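Side-chain contacts in SusD superfamily protein (Parabacteroides distasonis, PDB 3OTN), which is a SusD-family outer-membrane protein that probably binds carbohydrate as part of nutrient uptake: residues A[158-163]-A[195-200]; A[267-272]-A[338-343]; A[306-311]-A[418-423]. All blocks are in the same frame, centred on the assembly; numbering follows the deposited sequence.

Contact 1: A[158-163]-A[195-200]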
loop_
_atom_site.group_PDB
_atom_site.type_symbol
_atom_site.label_atom_id
_atom_site.label_comp_id
_atom_site.label_asym_id
_atom_site.label_seq_id
_atom_site.Cartn_x
_atom_site.Cartn_y
_atom_site.Cartn_z
ATOM N N GLU A 158 8.839 16.678 -12.076
ATOM C CA GLU A 158 8.699 17.890 -11.279
ATOM C C GLU A 158 8.053 17.641 -9.905
ATOM O O GLU A 158 8.460 18.252 -8.916
ATOM C CB GLU A 158 7.931 18.992 -12.045
ATOM C CG GLU A 158 8.629 19.569 -13.307
ATOM C CD GLU A 158 7.778 20.651 -14.017
ATOM O OE1 GLU A 158 6.836 21.175 -13.385
ATOM O OE2 GLU A 158 8.047 20.985 -15.197
ATOM N N ILE A 159 7.053 16.767 -9.840
ATOM C CA ILE A 159 6.391 16.464 -8.578
ATOM C C ILE A 159 7.424 15.822 -7.634
ATOM O O ILE A 159 7.542 16.220 -6.476
ATOM C CB ILE A 159 5.178 15.509 -8.731
ATOM C CG1 ILE A 159 4.075 16.075 -9.651
ATOM C CG2 ILE A 159 4.631 15.116 -7.370
ATOM C CD1 ILE A 159 3.610 17.510 -9.315
ATOM N N TYR A 160 8.184 14.860 -8.139
ATOM C CA TYR A 160 9.260 14.273 -7.354
ATOM C C TYR A 160 10.348 15.303 -6.953
ATOM O O TYR A 160 10.697 15.408 -5.778
ATOM C CB TYR A 160 9.941 13.121 -8.091
ATOM C CG TYR A 160 9.309 11.750 -8.041
ATOM C CD1 TYR A 160 9.669 10.820 -7.071
ATOM C CD2 TYR A 160 8.446 11.331 -9.039
ATOM C CE1 TYR A 160 9.115 9.506 -7.066
ATOM C CE2 TYR A 160 7.887 10.062 -9.031
ATOM C CZ TYR A 160 8.229 9.151 -8.057
ATOM O OH TYR A 160 7.700 7.899 -8.116
ATOM N N ASP A 161 10.865 16.049 -7.920
ATOM C CA ASP A 161 12.020 16.924 -7.656
ATOM C C ASP A 161 11.677 18.170 -6.828
ATOM O O ASP A 161 12.537 18.684 -6.120
ATOM C CB ASP A 161 12.658 17.416 -8.964
ATOM C CG ASP A 161 13.317 16.314 -9.770
ATOM O OD1 ASP A 161 13.532 15.209 -9.257
ATOM O OD2 ASP A 161 13.623 16.592 -10.936
ATOM N N GLU A 162 10.463 18.687 -6.981
ATOM C CA GLU A 162 10.047 19.919 -6.311
ATOM C C GLU A 162 9.234 19.717 -5.056
ATOM O O GLU A 162 9.254 20.579 -4.167
ATOM C CB GLU A 162 9.282 20.836 -7.295
ATOM C CG GLU A 162 10.140 21.322 -8.463
ATOM C CD GLU A 162 9.389 22.110 -9.537
ATOM O OE1 GLU A 162 8.480 22.901 -9.189
ATOM O OE2 GLU A 162 9.735 21.949 -10.737
ATOM N N ILE A 163 8.509 18.610 -4.956
ATOM C CA ILE A 163 7.655 18.386 -3.796
ATOM C C ILE A 163 8.110 17.196 -2.972
ATOM O O ILE A 163 8.547 17.349 -1.842
ATOM C CB ILE A 163 6.161 18.208 -4.157
ATOM C CG1 ILE A 163 5.687 19.393 -5.008
ATOM C CG2 ILE A 163 5.311 18.102 -2.827
ATOM C CD1 ILE A 163 4.173 19.347 -5.339
ATOM N N ALA A 195 13.066 5.763 1.054
ATOM C CA ALA A 195 13.656 4.592 0.375
ATOM C C ALA A 195 12.835 4.202 -0.881
ATOM O O ALA A 195 13.369 3.962 -1.959
ATOM C CB ALA A 195 13.776 3.393 1.331
ATOM N N ASP A 196 11.537 4.167 -0.708
ATOM C CA ASP A 196 10.616 3.765 -1.743
ATOM C C ASP A 196 10.592 4.819 -2.874
ATOM O O ASP A 196 10.578 4.460 -4.079
ATOM C CB ASP A 196 9.229 3.567 -1.114
ATOM C CG ASP A 196 8.280 2.721 -1.962
ATOM O OD1 ASP A 196 8.633 2.301 -3.074
ATOM O OD2 ASP A 196 7.129 2.511 -1.508
ATOM N N VAL A 197 10.589 6.097 -2.494
ATOM C CA VAL A 197 10.654 7.190 -3.460
ATOM C C VAL A 197 11.880 7.080 -4.371
ATOM O O VAL A 197 11.755 7.086 -5.577
ATOM C CB VAL A 197 10.584 8.574 -2.762
ATOM C CG1 VAL A 197 10.990 9.700 -3.705
ATOM C CG2 VAL A 197 9.149 8.784 -2.194
ATOM N N TYR A 198 13.053 6.946 -3.782
ATOM C CA TYR A 198 14.273 6.832 -4.557
ATOM C C TYR A 198 14.395 5.538 -5.373
ATOM O O TYR A 198 14.868 5.572 -6.505
ATOM C CB TYR A 198 15.462 6.966 -3.615
ATOM C CG TYR A 198 15.808 8.374 -3.195
ATOM C CD1 TYR A 198 15.792 9.446 -4.114
ATOM C CD2 TYR A 198 16.316 8.621 -1.932
ATOM C CE1 TYR A 198 16.209 10.717 -3.753
ATOM C CE2 TYR A 198 16.730 9.907 -1.563
ATOM C CZ TYR A 198 16.679 10.945 -2.459
ATOM O OH TYR A 198 17.138 12.212 -2.082
ATOM N N LEU A 199 13.945 4.407 -4.807
ATOM C CA LEU A 199 13.899 3.150 -5.541
ATOM C C LEU A 199 13.010 3.277 -6.784
ATOM O O LEU A 199 13.391 2.824 -7.870
ATOM C CB LEU A 199 13.391 2.008 -4.648
ATOM C CG LEU A 199 13.221 0.620 -5.270
ATOM C CD1 LEU A 199 14.526 0.113 -5.867
ATOM C CD2 LEU A 199 12.587 -0.362 -4.188
ATOM N N THR A 200 11.849 3.910 -6.627
ATOM C CA THR A 200 10.892 4.129 -7.726
ATOM C C THR A 200 11.439 5.104 -8.754
ATOM O O THR A 200 11.319 4.869 -9.960
ATOM C CB THR A 200 9.513 4.611 -7.187
ATOM O OG1 THR A 200 9.049 3.693 -6.185
ATOM C CG2 THR A 200 8.440 4.684 -8.297
#

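Contact 2: A[267-272]-A[338-343]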
loop_
_atom_site.group_PDB
_atom_site.type_symbol
_atom_site.label_atom_id
_atom_site.label_comp_id
_atom_site.label_asym_id
_atom_site.label_seq_id
_atom_site.Cartn_x
_atom_site.Cartn_y
_atom_site.Cartn_z
ATOM N N ILE A 267 -14.043 -7.677 2.933
ATOM C CA ILE A 267 -13.665 -7.742 1.501
ATOM C C ILE A 267 -13.123 -9.110 1.091
ATOM O O ILE A 267 -13.415 -9.593 -0.011
ATOM C CB ILE A 267 -12.600 -6.617 1.183
ATOM C CG1 ILE A 267 -13.249 -5.218 1.237
ATOM C CG2 ILE A 267 -11.880 -6.773 -0.149
ATOM C CD1 ILE A 267 -14.197 -4.981 0.184
ATOM N N PHE A 268 -12.347 -9.719 1.987
ATOM C CA PHE A 268 -11.656 -10.983 1.725
ATOM C C PHE A 268 -12.473 -12.230 2.020
ATOM O O PHE A 268 -12.097 -13.330 1.606
ATOM C CB PHE A 268 -10.372 -11.045 2.550
ATOM C CG PHE A 268 -9.483 -9.846 2.365
ATOM C CD1 PHE A 268 -8.604 -9.771 1.307
ATOM C CD2 PHE A 268 -9.552 -8.779 3.244
ATOM C CE1 PHE A 268 -7.789 -8.652 1.124
ATOM C CE2 PHE A 268 -8.750 -7.664 3.068
ATOM C CZ PHE A 268 -7.863 -7.600 2.010
ATOM N N LEU A 269 -13.607 -12.068 2.692
ATOM C CA LEU A 269 -14.367 -13.198 3.198
ATOM C C LEU A 269 -15.242 -13.693 2.062
ATOM O O LEU A 269 -15.700 -12.869 1.292
ATOM C CB LEU A 269 -15.241 -12.777 4.385
ATOM C CG LEU A 269 -14.562 -12.187 5.631
ATOM C CD1 LEU A 269 -15.589 -11.766 6.729
ATOM C CD2 LEU A 269 -13.542 -13.153 6.147
ATOM N N PRO A 270 -15.453 -15.021 1.930
ATOM C CA PRO A 270 -16.252 -15.585 0.815
ATOM C C PRO A 270 -17.653 -15.036 0.753
ATOM O O PRO A 270 -18.345 -15.028 1.769
ATOM C CB PRO A 270 -16.269 -17.118 1.100
ATOM C CG PRO A 270 -15.732 -17.284 2.462
ATOM C CD PRO A 270 -14.866 -16.089 2.752
ATOM N N SER A 271 -18.060 -14.581 -0.426
ATOM C CA SER A 271 -19.316 -13.849 -0.582
ATOM C C SER A 271 -20.537 -14.621 -0.113
ATOM O O SER A 271 -20.683 -15.806 -0.427
ATOM C CB SER A 271 -19.564 -13.446 -2.039
ATOM O OG SER A 271 -20.628 -12.488 -2.099
ATOM N N ARG A 272 -21.401 -13.930 0.633
ATOM C CA ARG A 272 -22.676 -14.470 1.102
ATOM C C ARG A 272 -22.530 -15.921 1.643
ATOM O O ARG A 272 -23.367 -16.750 1.403
ATOM C CB ARG A 272 -23.754 -14.357 -0.018
ATOM C CG ARG A 272 -24.118 -12.887 -0.460
ATOM C CD ARG A 272 -25.424 -12.826 -1.301
ATOM N N LYS A 338 -4.946 -13.766 5.258
ATOM C CA LYS A 338 -3.848 -12.901 5.766
ATOM C C LYS A 338 -4.302 -11.800 6.745
ATOM O O LYS A 338 -3.591 -11.464 7.710
ATOM C CB LYS A 338 -3.128 -12.317 4.559
ATOM C CG LYS A 338 -1.830 -11.669 4.785
ATOM C CD LYS A 338 -1.136 -11.442 3.439
ATOM C CE LYS A 338 0.081 -10.616 3.624
ATOM N NZ LYS A 338 0.931 -10.531 2.419
ATOM N N PHE A 339 -5.523 -11.315 6.552
ATOM C CA PHE A 339 -6.077 -10.197 7.324
ATOM C C PHE A 339 -7.315 -10.585 8.133
ATOM O O PHE A 339 -8.106 -9.738 8.461
ATOM C CB PHE A 339 -6.404 -9.063 6.358
ATOM C CG PHE A 339 -5.268 -8.736 5.412
ATOM C CD1 PHE A 339 -4.052 -8.284 5.909
ATOM C CD2 PHE A 339 -5.408 -8.889 4.034
ATOM C CE1 PHE A 339 -2.998 -7.957 5.050
ATOM C CE2 PHE A 339 -4.353 -8.570 3.170
ATOM C CZ PHE A 339 -3.158 -8.094 3.688
ATOM N N PHE A 340 -7.405 -11.854 8.517
ATOM C CA PHE A 340 -8.565 -12.408 9.215
ATOM C C PHE A 340 -8.506 -12.104 10.733
ATOM O O PHE A 340 -7.973 -12.869 11.553
ATOM C CB PHE A 340 -8.639 -13.899 8.893
ATOM C CG PHE A 340 -9.934 -14.570 9.255
ATOM C CD1 PHE A 340 -10.173 -15.039 10.558
ATOM C CD2 PHE A 340 -10.870 -14.863 8.260
ATOM C CE1 PHE A 340 -11.368 -15.726 10.852
ATOM C CE2 PHE A 340 -12.034 -15.503 8.552
ATOM C CZ PHE A 340 -12.286 -15.955 9.854
ATOM N N ASP A 341 -9.022 -10.930 11.071
ATOM C CA ASP A 341 -9.238 -10.487 12.455
ATOM C C ASP A 341 -10.309 -11.396 13.031
ATOM O O ASP A 341 -11.510 -11.171 12.857
ATOM C CB ASP A 341 -9.629 -8.991 12.459
ATOM C CG ASP A 341 -9.910 -8.426 13.871
ATOM O OD1 ASP A 341 -10.003 -9.179 14.869
ATOM O OD2 ASP A 341 -10.093 -7.196 13.956
ATOM N N GLN A 342 -9.848 -12.431 13.718
ATOM C CA GLN A 342 -10.690 -13.514 14.145
ATOM C C GLN A 342 -11.751 -13.093 15.163
ATOM O O GLN A 342 -12.891 -13.547 15.086
ATOM C CB GLN A 342 -9.859 -14.655 14.704
ATOM C CG GLN A 342 -10.681 -15.909 14.960
ATOM C CD GLN A 342 -9.827 -17.159 15.026
ATOM O OE1 GLN A 342 -8.759 -17.155 15.663
ATOM N NE2 GLN A 342 -10.279 -18.236 14.348
ATOM N N VAL A 343 -11.391 -12.213 16.089
ATOM C CA VAL A 343 -12.371 -11.647 17.020
ATOM C C VAL A 343 -13.471 -10.886 16.263
ATOM O O VAL A 343 -14.648 -11.019 16.576
ATOM C CB VAL A 343 -11.697 -10.747 18.110
ATOM C CG1 VAL A 343 -12.757 -10.005 18.923
ATOM C CG2 VAL A 343 -10.834 -11.651 19.051
#

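Contact 3: A[306-311]-A[418-423]. With EDO (1,2-ethanediol), chain O.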
loop_
_atom_site.group_PDB
_atom_site.type_symbol
_atom_site.label_atom_id
_atom_site.label_comp_id
_atom_site.label_asym_id
_atom_site.label_seq_id
_atom_site.Cartn_x
_atom_site.Cartn_y
_atom_site.Cartn_z
ATOM N N GLN A 306 -2.771 -19.784 7.008
ATOM C CA GLN A 306 -1.642 -18.877 7.066
ATOM C C GLN A 306 -2.088 -17.707 6.215
ATOM O O GLN A 306 -2.910 -16.938 6.680
ATOM C CB GLN A 306 -0.344 -19.567 6.627
ATOM C CG GLN A 306 0.055 -20.674 7.633
ATOM C CD GLN A 306 0.478 -20.138 9.015
ATOM O OE1 GLN A 306 0.856 -18.986 9.168
ATOM N NE2 GLN A 306 0.451 -21.002 10.000
ATOM N N TYR A 307 -1.628 -17.571 4.980
ATOM C CA TYR A 307 -2.094 -16.476 4.136
ATOM C C TYR A 307 -3.434 -16.758 3.475
ATOM O O TYR A 307 -4.160 -15.815 3.103
ATOM C CB TYR A 307 -1.041 -16.160 3.086
ATOM C CG TYR A 307 0.074 -15.229 3.500
ATOM C CD1 TYR A 307 0.255 -14.796 4.820
ATOM C CD2 TYR A 307 0.975 -14.772 2.545
ATOM C CE1 TYR A 307 1.259 -13.891 5.152
ATOM C CE2 TYR A 307 1.980 -13.847 2.872
ATOM C CZ TYR A 307 2.130 -13.432 4.176
ATOM O OH TYR A 307 3.141 -12.559 4.515
ATOM N N PHE A 308 -3.758 -18.044 3.318
ATOM C CA PHE A 308 -4.970 -18.468 2.632
ATOM C C PHE A 308 -5.756 -19.449 3.482
ATOM O O PHE A 308 -5.194 -20.106 4.378
ATOM C CB PHE A 308 -4.624 -19.090 1.255
ATOM C CG PHE A 308 -3.770 -18.196 0.410
ATOM C CD1 PHE A 308 -4.278 -17.007 -0.081
ATOM C CD2 PHE A 308 -2.414 -18.491 0.201
ATOM C CE1 PHE A 308 -3.466 -16.152 -0.833
ATOM C CE2 PHE A 308 -1.600 -17.638 -0.509
ATOM C CZ PHE A 308 -2.117 -16.474 -1.042
ATOM N N PHE A 309 -7.049 -19.546 3.191
ATOM C CA PHE A 309 -7.925 -20.566 3.787
ATOM C C PHE A 309 -8.931 -21.095 2.785
ATOM O O PHE A 309 -9.166 -20.493 1.740
ATOM C CB PHE A 309 -8.559 -20.124 5.121
ATOM C CG PHE A 309 -9.691 -19.115 5.028
ATOM C CD1 PHE A 309 -9.554 -17.906 4.359
ATOM C CD2 PHE A 309 -10.883 -19.341 5.745
ATOM C CE1 PHE A 309 -10.594 -16.943 4.352
ATOM C CE2 PHE A 309 -11.928 -18.393 5.734
ATOM C CZ PHE A 309 -11.784 -17.194 5.046
ATOM N N THR A 310 -9.442 -22.286 3.084
ATOM C CA THR A 310 -10.310 -23.054 2.175
ATOM C C THR A 310 -11.502 -23.692 2.892
ATOM O O THR A 310 -12.369 -24.267 2.248
ATOM C CB THR A 310 -9.511 -24.205 1.528
ATOM O OG1 THR A 310 -9.051 -25.077 2.559
ATOM C CG2 THR A 310 -8.318 -23.707 0.748
ATOM N N ASN A 311 -11.521 -23.646 4.224
ATOM C CA ASN A 311 -12.660 -24.073 4.993
ATOM C C ASN A 311 -12.816 -23.213 6.267
ATOM O O ASN A 311 -11.860 -22.577 6.737
ATOM C CB ASN A 311 -12.532 -25.571 5.329
ATOM C CG ASN A 311 -11.422 -25.855 6.336
ATOM O OD1 ASN A 311 -11.470 -25.393 7.468
ATOM N ND2 ASN A 311 -10.428 -26.627 5.924
ATOM N N LEU A 418 4.548 -10.090 0.560
ATOM C CA LEU A 418 3.737 -8.872 0.595
ATOM C C LEU A 418 2.431 -8.910 -0.226
ATOM O O LEU A 418 1.820 -7.871 -0.472
ATOM C CB LEU A 418 4.598 -7.680 0.164
ATOM C CG LEU A 418 5.980 -7.610 0.850
ATOM C CD1 LEU A 418 6.777 -6.438 0.282
ATOM C CD2 LEU A 418 5.800 -7.475 2.366
ATOM N N CYS A 419 1.989 -10.085 -0.660
ATOM C CA CYS A 419 0.805 -10.144 -1.499
ATOM C C CYS A 419 -0.426 -9.536 -0.835
ATOM O O CYS A 419 -0.646 -9.734 0.354
ATOM C CB CYS A 419 0.479 -11.584 -1.905
ATOM S SG CYS A 419 0.371 -12.787 -0.520
ATOM N N TYR A 420 -1.218 -8.831 -1.647
ATOM C CA TYR A 420 -2.490 -8.250 -1.269
ATOM C C TYR A 420 -2.360 -7.132 -0.257
ATOM O O TYR A 420 -3.334 -6.829 0.438
ATOM C CB TYR A 420 -3.488 -9.337 -0.825
ATOM C CG TYR A 420 -3.554 -10.458 -1.879
ATOM C CD1 TYR A 420 -3.967 -10.180 -3.176
ATOM C CD2 TYR A 420 -3.149 -11.744 -1.588
ATOM C CE1 TYR A 420 -3.999 -11.173 -4.155
ATOM C CE2 TYR A 420 -3.164 -12.753 -2.572
ATOM C CZ TYR A 420 -3.592 -12.447 -3.851
ATOM O OH TYR A 420 -3.639 -13.412 -4.847
ATOM N N GLU A 421 -1.167 -6.526 -0.190
ATOM C CA GLU A 421 -0.865 -5.387 0.707
ATOM C C GLU A 421 -0.660 -4.083 -0.053
ATOM O O GLU A 421 -0.073 -3.134 0.481
ATOM C CB GLU A 421 0.402 -5.694 1.533
ATOM C CG GLU A 421 0.279 -6.813 2.537
ATOM C CD GLU A 421 1.611 -7.103 3.304
ATOM O OE1 GLU A 421 2.252 -6.169 3.801
ATOM O OE2 GLU A 421 1.999 -8.279 3.393
ATOM N N ASN A 422 -1.155 -4.018 -1.291
ATOM C CA ASN A 422 -1.080 -2.819 -2.122
ATOM C C ASN A 422 0.354 -2.434 -2.475
ATOM O O ASN A 422 0.697 -1.242 -2.534
ATOM C CB ASN A 422 -1.856 -1.624 -1.456
ATOM C CG ASN A 422 -3.389 -1.633 -1.720
ATOM O OD1 ASN A 422 -4.058 -0.654 -1.397
ATOM N ND2 ASN A 422 -3.944 -2.734 -2.247
ATOM N N LYS A 423 1.215 -3.429 -2.686
ATOM C CA LYS A 423 2.630 -3.191 -3.092
ATOM C C LYS A 423 2.972 -3.701 -4.475
ATOM O O LYS A 423 3.832 -3.132 -5.159
ATOM C CB LYS A 423 3.601 -3.888 -2.107
ATOM C CG LYS A 423 3.476 -3.461 -0.669
ATOM C CD LYS A 423 3.793 -1.997 -0.483
ATOM C CE LYS A 423 3.509 -1.563 0.961
ATOM N NZ LYS A 423 4.234 -0.322 1.217
HETATM C C1 EDO O . -11.465 -28.236 2.450
HETATM O O1 EDO O . -10.453 -27.725 3.312
HETATM C C2 EDO O . -10.808 -28.891 1.232
HETATM O O2 EDO O . -10.276 -27.879 0.381
#

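Contact 1: A[158-163]-A[195-200]
Tyr-160 reaches out of helix 156-172 toward helix 187-202 and meets Val-197 and Thr-200, which sit one turn apart on the second helix. The two side chains it meets are oriented quite differently against the ring. Val-197 puts its CG1 methyl at the edge, near the ring plane, with Tyr-160 CD1 at 3.8 Å and CE1 at 3.9 Å; the phenol and the valine run past one another, pointing opposite ways. Thr-200 instead lies crosswise to the tyrosine side chain, and its CG2 methyl comes close to the phenol end, 3.3 Å from Tyr-160 OH.

The threonine splits its two branches between the helices. With OG1 on the backbone N side (chi1 -53°), CG2 is turned to the tyrosine while the hydroxyl folds back onto its own helix and donates to Asp-196 O at 2.7 Å. That carbonyl also accepts Thr-200 N, from the other face of its plane, so two bonds grip one oxygen. Phe-127 of helix 108-133 touches both Tyr-160 and Thr-200, and Tyr-201 meets the Tyr-160 ring edge-to-face. The two helices run antiparallel within the N-terminal SusD-family region, which belongs to the TPR clan, and the pairing is consistent with the stacked helical hairpins of that scaffold.

Contact 2: A[267-272]-A[338-343]
At an inverse gamma turn centred on Phe-340, just beyond strand 334-336 and closed by a weak bond from Asp-341 N to Phe-339 O, Phe-339 and Phe-340 meet Phe-268 and Leu-269 from the long loop between strands 249-253 and 286-287. Each pair makes its own apolar contact. Phe-339 lays CD2 over one face of the Phe-268 ring, displaced toward the rim, and that atom is 3.4 Å from Phe-268 CZ. The planes of these two rings are turned by 48°, with their centroids 5.1 Å apart. The opposite face of Phe-268 is backed by CB of its own neighbour Ile-267, while Lys-338 CG lies over a face of Phe-339.

Leu-269 stands across the Phe-340 side chain. The leucine brings only its CD2 methyl, 3.7 Å from Phe-340 CE2 and 3.8 Å from CD2 of the same ring. Phe-340 has CG anti to its own nitrogen (chi1 -166°), whereas in Phe-339 CG lies beside the nitrogen; this difference, with the turn of the chain, sends the two rings to different partners.

Around the contact, Phe-268 also packs on Ile-336 of strand 334-336 and on Leu-285, and the Phe-340 ring stacks on Tyr-337. Immediately downstream Asp-341 is the N-cap of helix 342-348, its OD1 taking the Ala-344 N-H.

Contact 3: A[306-311]-A[418-423]
This is a buried sulfur and aromatic contact, in which Tyr-307 and Phe-308 meet Cys-419 and Tyr-420, the two central residues of a type II beta turn that runs from Leu-418 to Glu-421. Phe-308 lies on strand 308-312, the middle strand of a three-stranded antiparallel sheet; the turn lies in the loop between helices 403-418 and 424-431.

Cys-419 points its thiol at the strand side. Its SG lies 3.7 Å from Tyr-307 CD2 and 4.7 Å from the centroid of that ring, 59° off the normal, so the sulfur approaches the phenol obliquely. SG sits between the backbone N and the carbonyl carbon (chi1 52°), a placement that brings it to Tyr-307, with Phe-308 CZ more distant at 4.5 Å. Tyr-420 is set roughly perpendicular to Phe-308: its CE2 comes to the rim of the phenylalanine, near its plane, 3.8 Å from Phe-308 CE1.

The polar ends of both tyrosines are held elsewhere, Tyr-307 OH by Asp-417 O and Tyr-420 OH by Lys-54 O. Ile-336 and Pro-287 each touch both Phe-308 and Tyr-420. At the far end of the strand segment a 1,2-ethanediol, probably from the crystallisation liquor, donates through O1 to Thr-310 OG1 at 3.1 Å; Thr-310 OG1 also bonds Glu-304. Asn-311 ND2 reaches the same O1 at 2.8 Å in an almost straight bond, 177° at the hydrogen.

From the N terminus, contact 1 comes first, closing the turn of chain, the non-helical 173-186, that connects helices 156-172 and 187-202. Only after it is complete do the other two open. The 267-272 loop comes next, then strand segment 306-311, then 338-343, and finally the 418-423 turn, so contacts 2 and 3 cross rather than nest. Together they tie the small antiparallel sheet to a long loop and to the turn between two late helices. Their centres are about 10 Å apart, and Lys-338 joins them: its NZ lies 2.7 Å from Glu-421 OE2 in a salt bridge. Contact 1 lies on the opposite side of the chain's centre.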